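Local coordinates for cell division control protein 53 (Saccharomyces cerevisiae, PDB 3O2P) that serves as the cullin scaffold of SCF E3 ubiquitin ligases, represented here by its C-terminal neddylation domain bound to another protein, at residues E19-L24 / K63-S68; C27-M32 / K72-R77. All blocks are in the same frame, centred on the assembly; numbering follows the deposited sequence.

Both contacts rest on the long helix 8-35 of the cullin neddylation domain, a winged-helix fold of the helix-turn-helix class. Contact 1 sets helix 59-71 across its middle. Contact 2 lays the turn after that helix, and strand 75-77, against its C-terminal part. The centres of the two contacts are about 10 Å apart, and one apolar core runs through both. Ile28 is the joint: its CD1 lies 3.7 Å from Ala65 CB and 3.7 Å from Ile66 CG1. Ile66 CG2 also lies 4.0 Å from Leu75 CD1. Lys33, the NEDD8 attachment site by similarity, follows directly after 27-32 and is unmodified here.

Contact 1. Residues E19-L24 / K63-S68; sequences ERQIFL and KRAIDS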
ATOM      1  N   GLU B  19     -25.425  10.076   8.296  1.00 25.22           N
ATOM      2  CA  GLU B  19     -26.292  10.852   7.415  1.00 32.89           C
ATOM      3  C   GLU B  19     -25.533  11.953   6.687  1.00 35.23           C
ATOM      4  O   GLU B  19     -25.823  12.244   5.526  1.00 25.31           O
ATOM      5  CB  GLU B  19     -27.458  11.448   8.191  1.00 35.02           C
ATOM      6  CG  GLU B  19     -28.469  10.414   8.649  1.00 47.86           C
ATOM      7  CD  GLU B  19     -29.516  10.997   9.593  1.00 58.51           C
ATOM      8  OE1 GLU B  19     -29.512  12.236   9.814  1.00 54.08           O
ATOM      9  OE2 GLU B  19     -30.340  10.207  10.113  1.00 63.66           O
ATOM     10  N   ARG B  20     -24.577  12.580   7.368  1.00 35.94           N
ATOM     11  CA  ARG B  20     -23.695  13.526   6.697  1.00 31.69           C
ATOM     12  C   ARG B  20     -22.890  12.815   5.606  1.00 26.96           C
ATOM     13  O   ARG B  20     -22.861  13.258   4.456  1.00 23.97           O
ATOM     14  CB  ARG B  20     -22.758  14.217   7.698  1.00 30.82           C
ATOM     15  CG  ARG B  20     -23.481  15.191   8.638  1.00 35.21           C
ATOM     16  CD  ARG B  20     -22.522  16.096   9.410  1.00 36.83           C
ATOM     17  NE  ARG B  20     -21.845  15.399  10.499  1.00 41.16           N
ATOM     18  CZ  ARG B  20     -22.119  15.575  11.791  1.00 37.21           C
ATOM     19  NH1 ARG B  20     -23.050  16.445  12.167  1.00 32.68           N
ATOM     20  NH2 ARG B  20     -21.451  14.887  12.708  1.00 27.62           N
ATOM     21  N   GLN B  21     -22.250  11.707   5.976  1.00 19.85           N
ATOM     22  CA  GLN B  21     -21.369  10.982   5.064  1.00 19.04           C
ATOM     23  C   GLN B  21     -22.105  10.462   3.842  1.00 22.77           C
ATOM     24  O   GLN B  21     -21.628  10.606   2.718  1.00 23.05           O
ATOM     25  CB  GLN B  21     -20.662   9.846   5.801  1.00 16.42           C
ATOM     26  CG  GLN B  21     -19.702  10.379   6.873  1.00 23.40           C
ATOM     27  CD  GLN B  21     -18.772  11.436   6.313  1.00 27.29           C
ATOM     28  OE1 GLN B  21     -18.783  12.600   6.736  1.00 27.99           O
ATOM     29  NE2 GLN B  21     -17.982  11.043   5.331  1.00 24.24           N
ATOM     30  N   ILE B  22     -23.276   9.874   4.060  1.00 17.86           N
ATOM     31  CA  ILE B  22     -24.091   9.404   2.955  1.00 21.84           C
ATOM     32  C   ILE B  22     -24.446  10.558   2.016  1.00 24.80           C
ATOM     33  O   ILE B  22     -24.471  10.389   0.799  1.00 20.95           O
ATOM     34  CB  ILE B  22     -25.370   8.714   3.450  1.00 29.15           C
ATOM     35  CG1 ILE B  22     -25.051   7.277   3.875  1.00 28.46           C
ATOM     36  CG2 ILE B  22     -26.440   8.731   2.357  1.00 25.92           C
ATOM     37  CD1 ILE B  22     -26.171   6.613   4.671  1.00 28.46           C
ATOM     38  N   PHE B  23     -24.719  11.731   2.574  1.00 14.71           N
ATOM     39  CA  PHE B  23     -25.031  12.870   1.721  1.00 21.20           C
ATOM     40  C   PHE B  23     -23.805  13.311   0.921  1.00 24.81           C
ATOM     41  O   PHE B  23     -23.901  13.550  -0.284  1.00 25.48           O
ATOM     42  CB  PHE B  23     -25.603  14.043   2.525  1.00 20.63           C
ATOM     43  CG  PHE B  23     -25.747  15.299   1.719  1.00 20.36           C
ATOM     44  CD1 PHE B  23     -26.879  15.528   0.954  1.00 28.34           C
ATOM     45  CD2 PHE B  23     -24.729  16.235   1.702  1.00 23.80           C
ATOM     46  CE1 PHE B  23     -26.998  16.688   0.194  1.00 35.08           C
ATOM     47  CE2 PHE B  23     -24.836  17.391   0.945  1.00 32.09           C
ATOM     48  CZ  PHE B  23     -25.970  17.620   0.187  1.00 28.83           C
ATOM     49  N   LEU B  24     -22.653  13.405   1.584  1.00 16.70           N
ATOM     50  CA  LEU B  24     -21.447  13.896   0.930  1.00 21.02           C
ATOM     51  C   LEU B  24     -20.929  12.916  -0.112  1.00 22.51           C
ATOM     52  O   LEU B  24     -20.354  13.323  -1.117  1.00 18.72           O
ATOM     53  CB  LEU B  24     -20.342  14.193   1.945  1.00 18.08           C
ATOM     54  CG  LEU B  24     -20.574  15.351   2.904  1.00 22.59           C
ATOM     55  CD1 LEU B  24     -19.535  15.345   4.027  1.00 17.33           C
ATOM     56  CD2 LEU B  24     -20.570  16.666   2.140  1.00 19.17           C
ATOM     57  N   LYS B  63     -13.222  14.526   3.161  1.00 17.29           N
ATOM     58  CA  LYS B  63     -12.128  13.587   2.975  1.00 18.40           C
ATOM     59  C   LYS B  63     -12.505  12.161   3.374  1.00 18.03           C
ATOM     60  O   LYS B  63     -12.118  11.222   2.686  1.00 19.67           O
ATOM     61  CB  LYS B  63     -10.895  14.062   3.729  1.00 15.41           C
ATOM     62  CG  LYS B  63     -10.411  15.407   3.229  1.00 30.15           C
ATOM     63  CD  LYS B  63      -9.048  15.747   3.783  1.00 28.60           C
ATOM     64  CE  LYS B  63      -8.017  14.757   3.317  1.00 22.12           C
ATOM     65  NZ  LYS B  63      -6.731  14.945   4.023  1.00 26.53           N
ATOM     66  N   ARG B  64     -13.243  11.996   4.472  1.00 17.65           N
ATOM     67  CA  ARG B  64     -13.771  10.674   4.830  1.00 20.38           C
ATOM     68  C   ARG B  64     -14.651  10.118   3.705  1.00 20.64           C
ATOM     69  O   ARG B  64     -14.513   8.959   3.309  1.00 20.44           O
ATOM     70  CB  ARG B  64     -14.550  10.697   6.157  1.00 21.40           C
ATOM     71  CG  ARG B  64     -13.665  10.967   7.378  1.00 41.07           C
ATOM     72  CD  ARG B  64     -14.293  10.494   8.699  1.00 48.45           C
ATOM     73  NE  ARG B  64     -15.615  11.063   8.949  1.00 54.51           N
ATOM     74  CZ  ARG B  64     -15.834  12.303   9.377  1.00 58.46           C
ATOM     75  NH1 ARG B  64     -14.817  13.125   9.603  1.00 60.66           N
ATOM     76  NH2 ARG B  64     -17.073  12.719   9.578  1.00 55.84           N
ATOM     77  N   ALA B  65     -15.548  10.952   3.188  1.00 12.59           N
ATOM     78  CA  ALA B  65     -16.397  10.565   2.065  1.00 12.21           C
ATOM     79  C   ALA B  65     -15.538  10.136   0.862  1.00 21.84           C
ATOM     80  O   ALA B  65     -15.801   9.110   0.216  1.00 18.44           O
ATOM     81  CB  ALA B  65     -17.338  11.725   1.687  1.00 13.52           C
ATOM     82  N   ILE B  66     -14.499  10.918   0.572  1.00 18.26           N
ATOM     83  CA  ILE B  66     -13.596  10.594  -0.527  1.00 11.92           C
ATOM     84  C   ILE B  66     -12.932   9.237  -0.310  1.00 19.73           C
ATOM     85  O   ILE B  66     -12.820   8.426  -1.238  1.00 21.00           O
ATOM     86  CB  ILE B  66     -12.523  11.688  -0.743  1.00 12.03           C
ATOM     87  CG1 ILE B  66     -13.175  12.965  -1.286  1.00 17.31           C
ATOM     88  CG2 ILE B  66     -11.462  11.223  -1.728  1.00  6.90           C
ATOM     89  CD1 ILE B  66     -12.214  14.107  -1.447  1.00 16.51           C
ATOM     90  N   ASP B  67     -12.487   8.986   0.913  1.00 19.29           N
ATOM     91  CA  ASP B  67     -11.828   7.731   1.220  1.00 15.72           C
ATOM     92  C   ASP B  67     -12.769   6.547   1.001  1.00 17.30           C
ATOM     93  O   ASP B  67     -12.363   5.543   0.439  1.00 19.50           O
ATOM     94  CB  ASP B  67     -11.314   7.738   2.652  1.00 16.52           C
ATOM     95  CG  ASP B  67     -10.450   6.535   2.951  1.00 36.26           C
ATOM     96  OD1 ASP B  67     -11.001   5.478   3.316  1.00 54.16           O
ATOM     97  OD2 ASP B  67      -9.219   6.636   2.798  1.00 42.31           O
ATOM     98  N   SER B  68     -14.025   6.676   1.440  1.00 17.05           N
ATOM     99  CA  SER B  68     -15.034   5.636   1.208  1.00 20.36           C
ATOM    100  C   SER B  68     -15.298   5.370  -0.277  1.00 16.23           C
ATOM    101  O   SER B  68     -15.459   4.225  -0.689  1.00 21.07           O
ATOM    102  CB  SER B  68     -16.351   5.990   1.897  1.00 25.11           C
ATOM    103  OG  SER B  68     -16.176   6.118   3.292  1.00 35.90           O
TER
HETATM  104  O   HOH W   1     -19.561  12.941   9.076  1.00 37.33           O
HETATM  105  O   HOH W   2     -18.048   8.617   4.174  1.00 37.55           O
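Arg64 meets Gln21 where helix 59-71 crosses helix 8-35. The short axes pass 9.1 Å apart at -64°. This is helix-on-helix packing in the helical core of the winged-helix neddylation domain. The chain of Arg64 bends at chi3 (-56°), which brings its guanidinium back beside the Gln21 amide. The two side chains cross at about a right angle, and their flat groups are turned 42° apart. Gln21 OE1 lies 3.3 Å from Arg64 NH2, approaching the guanidinium obliquely. A water lies between the same two atoms. Its bond to Arg64 NH2 is weak, and both separations are doubtfully short.

Ala65 is the point of nearest backbone approach, its CA 5.8 Å from Gln21 CA. Its small side chain leaves room for this. Ala65 CB packs on Leu24 CB at 3.9 Å and on the amide end of Gln21. Gln21 NE2 also lies 3.2 Å from Ala65 N, but both are donors and do not bond. The amide nitrogen instead bonds to Met61 O, one turn back on helix 59-71.

Ser68 joins through a second water. This water accepts a bond from Gln21 NE2 at 2.7 Å and is 3.2 Å from Ser68 OG.

The crossing is therefore apolar where Leu24 meets Ala65, and polar around Gln21. The glutamine nitrogen gives two bonds, one to the Met61 carbonyl and one to the second water, while the oxygen lies beside a water and the arginine. The two bonds of the nitrogen should fix which way round the amide sits.

Contact 2. Residues C27-M32 / K72-R77; sequences CIVRIM and KGYLQR
Segment 27-32 of helix 8-35 faces a backbone that leaves helix 59-71 through a Schellman motif at Gly73, where phi is +88°, and then extends into strand 75-77; the closest CA atoms are those of Val29 and Tyr74, 7.5 Å apart. The contact across this gap is made by side chains. It has no hydrogen bonds and is wholly apolar in character.

Leu75 does most of the work. Its side chain meets two residues one turn apart on helix 8-35. The CD2 branch comes up against Met32, 3.6 Å from CG and 4.0 Å from CB. The two side chains cross at about a right angle. In Met32, chi1 (-67°) sets CG anti to the carbonyl carbon, where it meets Leu75 CD2. Bends at chi2 and chi3 then turn the sulfur and its methyl. The other branch of Leu75 turns to Ile28, with CD1 4.3 Å from Ile28 CG2.

Tyr74 packs beside this, against Val29. Its CD1 lies 4.1 Å from Val29 CG2, and the methyl approaches the ring obliquely. The same ring has Lys72 CB in plane at its edge. Lys72 itself reaches back to helix 8-35, where its NZ forms a salt bridge with Glu25.

This is the packing of a winged-helix wing strand on the domain's helical core. Ile28 also packs on Leu69 of helix 59-71 and on Cys47 of helix 40-51. Tyr86 of the neighbouring strand 83-86 packs on Val29, Met32 and Tyr74. Leu38 of strand 37-39 also touches Met32, so all three strands of the antiparallel sheet contribute to the cover over the end of helix 8-35.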
ATOM      1  N   CYS B  27     -23.028  13.524  -3.167  1.00 19.01           N
ATOM      2  CA  CYS B  27     -22.615  14.802  -3.728  1.00 21.19           C
ATOM      3  C   CYS B  27     -21.326  14.633  -4.543  1.00 25.36           C
ATOM      4  O   CYS B  27     -21.238  15.077  -5.680  1.00 27.05           O
ATOM      5  CB  CYS B  27     -22.415  15.829  -2.616  1.00 28.32           C
ATOM      6  SG  CYS B  27     -22.025  17.481  -3.204  1.00 42.39           S
ATOM      7  N   ILE B  28     -20.335  13.963  -3.966  1.00 22.88           N
ATOM      8  CA  ILE B  28     -19.048  13.797  -4.625  1.00 18.69           C
ATOM      9  C   ILE B  28     -19.181  13.006  -5.933  1.00 20.63           C
ATOM     10  O   ILE B  28     -18.580  13.365  -6.951  1.00 15.99           O
ATOM     11  CB  ILE B  28     -18.030  13.127  -3.680  1.00 19.14           C
ATOM     12  CG1 ILE B  28     -17.613  14.099  -2.573  1.00 18.94           C
ATOM     13  CG2 ILE B  28     -16.803  12.659  -4.433  1.00 12.55           C
ATOM     14  CD1 ILE B  28     -16.812  13.457  -1.486  1.00 12.19           C
ATOM     15  N   VAL B  29     -19.967  11.932  -5.899  1.00 20.39           N
ATOM     16  CA  VAL B  29     -20.180  11.099  -7.090  1.00 25.36           C
ATOM     17  C   VAL B  29     -20.844  11.900  -8.219  1.00 23.31           C
ATOM     18  O   VAL B  29     -20.496  11.745  -9.391  1.00 24.54           O
ATOM     19  CB  VAL B  29     -21.046   9.871  -6.777  1.00 19.41           C
ATOM     20  CG1 VAL B  29     -21.371   9.119  -8.059  1.00 24.78           C
ATOM     21  CG2 VAL B  29     -20.333   8.960  -5.797  1.00 29.00           C
ATOM     22  N   ARG B  30     -21.797  12.752  -7.846  1.00 20.18           N
ATOM     23  CA  ARG B  30     -22.468  13.663  -8.771  1.00 26.59           C
ATOM     24  C   ARG B  30     -21.446  14.571  -9.468  1.00 27.78           C
ATOM     25  O   ARG B  30     -21.394  14.648 -10.696  1.00 28.58           O
ATOM     26  CB  ARG B  30     -23.474  14.516  -7.996  1.00 34.58           C
ATOM     27  CG  ARG B  30     -24.780  14.807  -8.721  1.00 39.65           C
ATOM     28  CD  ARG B  30     -25.742  15.596  -7.827  1.00 46.35           C
ATOM     29  NE  ARG B  30     -26.067  14.868  -6.600  1.00 57.87           N
ATOM     30  CZ  ARG B  30     -26.034  15.388  -5.375  1.00 58.91           C
ATOM     31  NH1 ARG B  30     -25.687  16.657  -5.193  1.00 51.86           N
ATOM     32  NH2 ARG B  30     -26.349  14.636  -4.327  1.00 64.59           N
ATOM     33  N   ILE B  31     -20.631  15.258  -8.681  1.00 23.16           N
ATOM     34  CA  ILE B  31     -19.605  16.133  -9.238  1.00 27.67           C
ATOM     35  C   ILE B  31     -18.657  15.372 -10.179  1.00 32.08           C
ATOM     36  O   ILE B  31     -18.461  15.759 -11.334  1.00 28.73           O
ATOM     37  CB  ILE B  31     -18.788  16.799  -8.118  1.00 21.05           C
ATOM     38  CG1 ILE B  31     -19.681  17.750  -7.307  1.00 25.72           C
ATOM     39  CG2 ILE B  31     -17.579  17.516  -8.689  1.00 21.93           C
ATOM     40  CD1 ILE B  31     -19.091  18.171  -5.955  1.00 23.83           C
ATOM     41  N   MET B  32     -18.078  14.284  -9.681  1.00 30.03           N
ATOM     42  CA  MET B  32     -17.089  13.535 -10.447  1.00 33.72           C
ATOM     43  C   MET B  32     -17.679  12.872 -11.687  1.00 31.99           C
ATOM     44  O   MET B  32     -17.002  12.717 -12.694  1.00 33.92           O
ATOM     45  CB  MET B  32     -16.393  12.498  -9.564  1.00 26.16           C
ATOM     46  CG  MET B  32     -15.528  13.121  -8.492  1.00 22.40           C
ATOM     47  SD  MET B  32     -14.295  14.250  -9.176  1.00 24.22           S
ATOM     48  CE  MET B  32     -13.357  13.124 -10.214  1.00 35.73           C
ATOM     49  N   LYS B  72     -14.675   1.931  -2.210  1.00 26.51           N
ATOM     50  CA  LYS B  72     -15.771   1.288  -2.960  1.00 22.29           C
ATOM     51  C   LYS B  72     -15.511   1.178  -4.465  1.00 20.88           C
ATOM     52  O   LYS B  72     -16.276   0.548  -5.183  1.00 19.80           O
ATOM     53  CB  LYS B  72     -17.102   2.020  -2.746  1.00 20.69           C
ATOM     54  CG  LYS B  72     -17.720   1.879  -1.347  1.00 27.35           C
ATOM     55  CD  LYS B  72     -18.735   3.002  -1.107  1.00 27.15           C
ATOM     56  CE  LYS B  72     -19.644   2.737   0.074  1.00 31.28           C
ATOM     57  NZ  LYS B  72     -20.661   3.829   0.202  1.00 24.67           N
ATOM     58  N   GLY B  73     -14.462   1.824  -4.949  1.00 21.71           N
ATOM     59  CA  GLY B  73     -14.129   1.735  -6.356  1.00 18.45           C
ATOM     60  C   GLY B  73     -14.824   2.762  -7.219  1.00 26.55           C
ATOM     61  O   GLY B  73     -14.959   2.556  -8.423  1.00 23.07           O
ATOM     62  N   TYR B  74     -15.262   3.866  -6.616  1.00 25.02           N
ATOM     63  CA  TYR B  74     -15.839   4.971  -7.380  1.00 22.40           C
ATOM     64  C   TYR B  74     -14.788   5.957  -7.872  1.00 24.40           C
ATOM     65  O   TYR B  74     -14.986   6.613  -8.889  1.00 22.37           O
ATOM     66  CB  TYR B  74     -16.851   5.748  -6.546  1.00 25.37           C
ATOM     67  CG  TYR B  74     -18.220   5.135  -6.496  1.00 21.80           C
ATOM     68  CD1 TYR B  74     -19.178   5.443  -7.462  1.00 17.34           C
ATOM     69  CD2 TYR B  74     -18.559   4.248  -5.482  1.00 15.95           C
ATOM     70  CE1 TYR B  74     -20.435   4.878  -7.413  1.00 16.80           C
ATOM     71  CE2 TYR B  74     -19.802   3.682  -5.423  1.00 14.09           C
ATOM     72  CZ  TYR B  74     -20.740   3.995  -6.386  1.00 26.17           C
ATOM     73  OH  TYR B  74     -21.984   3.417  -6.322  1.00 28.23           O
ATOM     74  N   LEU B  75     -13.692   6.092  -7.131  1.00 19.34           N
ATOM     75  CA  LEU B  75     -12.670   7.065  -7.482  1.00 19.76           C
ATOM     76  C   LEU B  75     -11.284   6.447  -7.504  1.00 17.80           C
ATOM     77  O   LEU B  75     -10.972   5.577  -6.697  1.00 20.76           O
ATOM     78  CB  LEU B  75     -12.632   8.213  -6.476  1.00 22.63           C
ATOM     79  CG  LEU B  75     -13.821   9.103  -6.160  1.00 28.16           C
ATOM     80  CD1 LEU B  75     -13.427  10.030  -5.007  1.00 19.80           C
ATOM     81  CD2 LEU B  75     -14.236   9.902  -7.382  1.00 33.94           C
ATOM     82  N   GLN B  76     -10.442   6.948  -8.398  1.00 19.01           N
ATOM     83  CA  GLN B  76      -9.047   6.547  -8.444  1.00 25.23           C
ATOM     84  C   GLN B  76      -8.206   7.800  -8.241  1.00 26.52           C
ATOM     85  O   GLN B  76      -8.424   8.810  -8.913  1.00 27.81           O
ATOM     86  CB  GLN B  76      -8.735   5.930  -9.805  1.00 36.31           C
ATOM     87  CG  GLN B  76      -7.465   5.111  -9.843  1.00 54.04           C
ATOM     88  CD  GLN B  76      -6.989   4.823 -11.268  1.00 62.91           C
ATOM     89  OE1 GLN B  76      -7.705   5.071 -12.247  1.00 54.31           O
ATOM     90  NE2 GLN B  76      -5.767   4.305 -11.386  1.00 67.06           N
ATOM     91  N   ARG B  77      -7.280   7.755  -7.287  1.00 19.11           N
ATOM     92  CA  ARG B  77      -6.347   8.855  -7.082  1.00 24.21           C
ATOM     93  C   ARG B  77      -5.444   8.930  -8.298  1.00 24.11           C
ATOM     94  O   ARG B  77      -4.998   7.904  -8.797  1.00 22.32           O
ATOM     95  CB  ARG B  77      -5.491   8.614  -5.838  1.00 24.16           C
ATOM     96  CG  ARG B  77      -4.552   9.763  -5.486  1.00 31.66           C
ATOM     97  CD  ARG B  77      -3.700   9.437  -4.244  1.00 23.44           C
ATOM     98  NE  ARG B  77      -4.530   9.096  -3.091  1.00 21.45           N
ATOM     99  CZ  ARG B  77      -4.988   9.979  -2.208  1.00 31.26           C
ATOM    100  NH1 ARG B  77      -4.699  11.274  -2.352  1.00 30.75           N
ATOM    101  NH2 ARG B  77      -5.733   9.575  -1.184  1.00 18.17           N
TER